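Local atomic coordinates of BAG family molecular chaperone regulator 4 (Arabidopsis thaliana, PDB entry 4HWH), a protein that acts as a co-chaperone that binds the ATPase domain of HSP70/HSC70 chaperones and probably regulates programmed cell death and stress responses. Residues N8-E13 with K67-R72. Residues are numbered along the deposited sequence; the frame is centred on the assembly and turned at random.
Sequences NAVTGE and KAEVRR. With ACT (acetate ion), chain G.
Glu69 meets Thr11 and Val10 where helices 3-29 and 63-86 pack side by side, showing how a buried carboxylate can sit between two helices when a hydroxyl and a cation lie close to it. On the tight side, CG1 of Val10 lies 3.9 Å from Glu69 CG, the two side chains running alongside in opposite senses, while Gln49 and Lys52 of helix 36-54 also touch the valine. The Glu69 chain starts with CG anti to the backbone N (chi1 -154°) and then turns about the CB-CG bond (chi2 60°), bringing the carboxylate over to Thr11. There Glu69 OE2 lies 2.9 Å from Thr11 OG1, the hydroxyl itself being hydrogen-bonded to the backbone oxygen of Val7. All this belongs to the three-helix bundle of the BAG domain, in which the first and third helices run in the same direction, their local axes inclined by 20° and 10.5 Å apart.

Toward the more open side, Arg72 reaches back along its own helix and grips Glu69 side-on, both nitrogens on OE1: NH1 at 2.8 Å on the syn lone pair, NE at 3.1 Å from above the carboxylate plane. Arg72 NH1 also forms a salt bridge with Asp15, and lies 3.7 Å from Thr11 CG2. An alanine in place of Arg72 would probably leave the buried Glu69 carboxylate, and Asp15 as well, without the cation they share. Val14 and Ser18 touch Arg72 too, and beyond the guanidinium a single acetate ion, probably from the crystallisation liquor, takes the bond of Arg72 NH2 on its OXT at 2.9 Å, Ser18 OG bonding to the same ion.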
ATOM      1  N   ASN A   8       4.192 -11.081  -8.720  1.00 39.20           N
ATOM      2  CA  ASN A   8       3.958 -10.072  -9.747  1.00 40.39           C
ATOM      3  C   ASN A   8       2.545  -9.511  -9.662  1.00 35.23           C
ATOM      4  O   ASN A   8       2.330  -8.314  -9.852  1.00 34.23           O
ATOM      5  CB  ASN A   8       4.203 -10.654 -11.140  1.00 40.71           C
ATOM      6  CG  ASN A   8       5.660 -10.996 -11.381  1.00 54.47           C
ATOM      7  OD1 ASN A   8       6.547 -10.516 -10.675  1.00 56.57           O
ATOM      8  ND2 ASN A   8       5.915 -11.829 -12.385  1.00 52.55           N
ATOM      9  N   ALA A   9       1.585 -10.385  -9.376  1.00 29.31           N
ATOM     10  CA  ALA A   9       0.194  -9.975  -9.212  1.00 31.72           C
ATOM     11  C   ALA A   9       0.050  -8.996  -8.055  1.00 27.15           C
ATOM     12  O   ALA A   9      -0.659  -7.997  -8.154  1.00 29.81           O
ATOM     13  CB  ALA A   9      -0.696 -11.187  -8.993  1.00 35.38           C
ATOM     14  N   VAL A  10       0.720  -9.291  -6.948  1.00 26.75           N
ATOM     15  CA  VAL A  10       0.694  -8.393  -5.804  1.00 30.01           C
ATOM     16  C   VAL A  10       1.353  -7.063  -6.156  1.00 29.17           C
ATOM     17  O   VAL A  10       0.822  -5.996  -5.844  1.00 33.44           O
ATOM     18  CB  VAL A  10       1.399  -9.003  -4.588  1.00 30.08           C
ATOM     19  CG1 VAL A  10       1.624  -7.940  -3.525  1.00 36.84           C
ATOM     20  CG2 VAL A  10       0.577 -10.149  -4.036  1.00 36.40           C
ATOM     21  N   THR A  11       2.506  -7.135  -6.811  1.00 28.97           N
ATOM     22  CA  THR A  11       3.240  -5.936  -7.204  1.00 32.54           C
ATOM     23  C   THR A  11       2.358  -4.987  -8.009  1.00 30.68           C
ATOM     24  O   THR A  11       2.370  -3.776  -7.790  1.00 32.20           O
ATOM     25  CB  THR A  11       4.504  -6.285  -8.013  1.00 36.15           C
ATOM     26  OG1 THR A  11       5.443  -6.951  -7.160  1.00 43.78           O
ATOM     27  CG2 THR A  11       5.147  -5.030  -8.574  1.00 37.24           C
ATOM     28  N   GLY A  12       1.587  -5.544  -8.936  1.00 32.06           N
ATOM     29  CA  GLY A  12       0.692  -4.746  -9.753  1.00 35.24           C
ATOM     30  C   GLY A  12      -0.349  -4.035  -8.910  1.00 29.74           C
ATOM     31  O   GLY A  12      -0.722  -2.894  -9.187  1.00 25.06           O
ATOM     32  N   GLU A  13      -0.818  -4.711  -7.868  1.00 21.85           N
ATOM     33  CA  GLU A  13      -1.835  -4.132  -7.006  1.00 26.12           C
ATOM     34  C   GLU A  13      -1.219  -3.069  -6.103  1.00 26.67           C
ATOM     35  O   GLU A  13      -1.812  -2.017  -5.865  1.00 23.55           O
ATOM     36  CB  GLU A  13      -2.515  -5.215  -6.173  1.00 29.43           C
ATOM     37  CG  GLU A  13      -3.843  -4.773  -5.608  1.00 46.33           C
ATOM     38  CD  GLU A  13      -4.773  -4.259  -6.688  1.00 49.68           C
ATOM     39  OE1 GLU A  13      -4.763  -4.827  -7.803  1.00 50.94           O
ATOM     40  OE2 GLU A  13      -5.510  -3.288  -6.422  1.00 50.38           O
ATOM     41  N   LYS A  67      10.025 -10.544  -0.509  1.00 35.52           N
ATOM     42  CA  LYS A  67      10.519  -9.776   0.623  1.00 39.95           C
ATOM     43  C   LYS A  67      10.629  -8.299   0.257  1.00 32.98           C
ATOM     44  O   LYS A  67      10.373  -7.424   1.083  1.00 37.49           O
ATOM     45  CB  LYS A  67      11.878 -10.317   1.069  1.00 56.48           C
ATOM     46  CG  LYS A  67      12.385  -9.756   2.389  1.00 74.16           C
ATOM     47  CD  LYS A  67      13.774 -10.295   2.707  1.00 85.40           C
ATOM     48  CE  LYS A  67      14.331  -9.691   3.985  1.00 91.00           C
ATOM     49  NZ  LYS A  67      15.707 -10.188   4.274  1.00 93.34           N
ATOM     50  N   ALA A  68      11.011  -8.028  -0.987  1.00 37.02           N
ATOM     51  CA  ALA A  68      11.093  -6.659  -1.479  1.00 36.46           C
ATOM     52  C   ALA A  68       9.722  -5.987  -1.435  1.00 36.29           C
ATOM     53  O   ALA A  68       9.597  -4.831  -1.037  1.00 39.57           O
ATOM     54  CB  ALA A  68      11.643  -6.639  -2.893  1.00 45.33           C
ATOM     55  N   GLU A  69       8.693  -6.722  -1.840  1.00 36.82           N
ATOM     56  CA  GLU A  69       7.343  -6.180  -1.882  1.00 28.80           C
ATOM     57  C   GLU A  69       6.800  -5.945  -0.475  1.00 33.62           C
ATOM     58  O   GLU A  69       6.042  -5.005  -0.237  1.00 29.14           O
ATOM     59  CB  GLU A  69       6.419  -7.120  -2.651  1.00 30.57           C
ATOM     60  CG  GLU A  69       5.242  -6.414  -3.275  1.00 32.69           C
ATOM     61  CD  GLU A  69       5.678  -5.350  -4.266  1.00 29.62           C
ATOM     62  OE1 GLU A  69       4.989  -4.318  -4.366  1.00 34.08           O
ATOM     63  OE2 GLU A  69       6.714  -5.543  -4.936  1.00 35.12           O
ATOM     64  N   VAL A  70       7.191  -6.805   0.459  1.00 28.87           N
ATOM     65  CA  VAL A  70       6.786  -6.630   1.844  1.00 26.73           C
ATOM     66  C   VAL A  70       7.301  -5.291   2.363  1.00 27.25           C
ATOM     67  O   VAL A  70       6.574  -4.544   3.018  1.00 28.05           O
ATOM     68  CB  VAL A  70       7.291  -7.785   2.735  1.00 32.63           C
ATOM     69  CG1 VAL A  70       7.087  -7.460   4.215  1.00 28.72           C
ATOM     70  CG2 VAL A  70       6.581  -9.083   2.366  1.00 28.51           C
ATOM     71  N   ARG A  71       8.559  -4.989   2.053  1.00 27.85           N
ATOM     72  CA  ARG A  71       9.173  -3.745   2.501  1.00 34.09           C
ATOM     73  C   ARG A  71       8.502  -2.533   1.865  1.00 30.69           C
ATOM     74  O   ARG A  71       8.301  -1.514   2.524  1.00 27.50           O
ATOM     75  CB  ARG A  71      10.677  -3.744   2.203  1.00 43.12           C
ATOM     76  CG  ARG A  71      11.462  -4.762   3.018  1.00 58.80           C
ATOM     77  CD  ARG A  71      12.951  -4.694   2.712  1.00 75.42           C
ATOM     78  NE  ARG A  71      13.714  -5.663   3.493  1.00 87.47           N
ATOM     79  CZ  ARG A  71      15.035  -5.803   3.426  1.00101.20           C
ATOM     80  NH1 ARG A  71      15.744  -5.035   2.609  1.00105.55           N
ATOM     81  NH2 ARG A  71      15.647  -6.711   4.174  1.00106.18           N
ATOM     82  N   ARG A  72       8.152  -2.654   0.587  1.00 31.27           N
ATOM     83  CA  ARG A  72       7.493  -1.568  -0.128  1.00 30.95           C
ATOM     84  C   ARG A  72       6.164  -1.268   0.551  1.00 28.82           C
ATOM     85  O   ARG A  72       5.798  -0.113   0.755  1.00 30.95           O
ATOM     86  CB  ARG A  72       7.278  -1.948  -1.601  1.00 35.46           C
ATOM     87  CG  ARG A  72       7.558  -0.823  -2.591  1.00 52.24           C
ATOM     88  CD  ARG A  72       6.320  -0.366  -3.361  1.00 49.03           C
ATOM     89  NE  ARG A  72       5.853  -1.390  -4.291  1.00 40.01           N
ATOM     90  CZ  ARG A  72       5.248  -1.148  -5.452  1.00 33.78           C
ATOM     91  NH1 ARG A  72       4.862  -2.166  -6.207  1.00 30.06           N
ATOM     92  NH2 ARG A  72       5.037   0.096  -5.868  1.00 27.15           N
TER
HETATM   93  C   ACT G 302       6.460   3.208  -3.859  1.00 48.87           C
HETATM   94  O   ACT G 302       7.347   2.521  -3.303  1.00 67.06           O
HETATM   95  OXT ACT G 302       5.898   2.678  -4.843  1.00 41.79           O
HETATM   96  CH3 ACT G 302       6.099   4.583  -3.375  1.00 26.07           C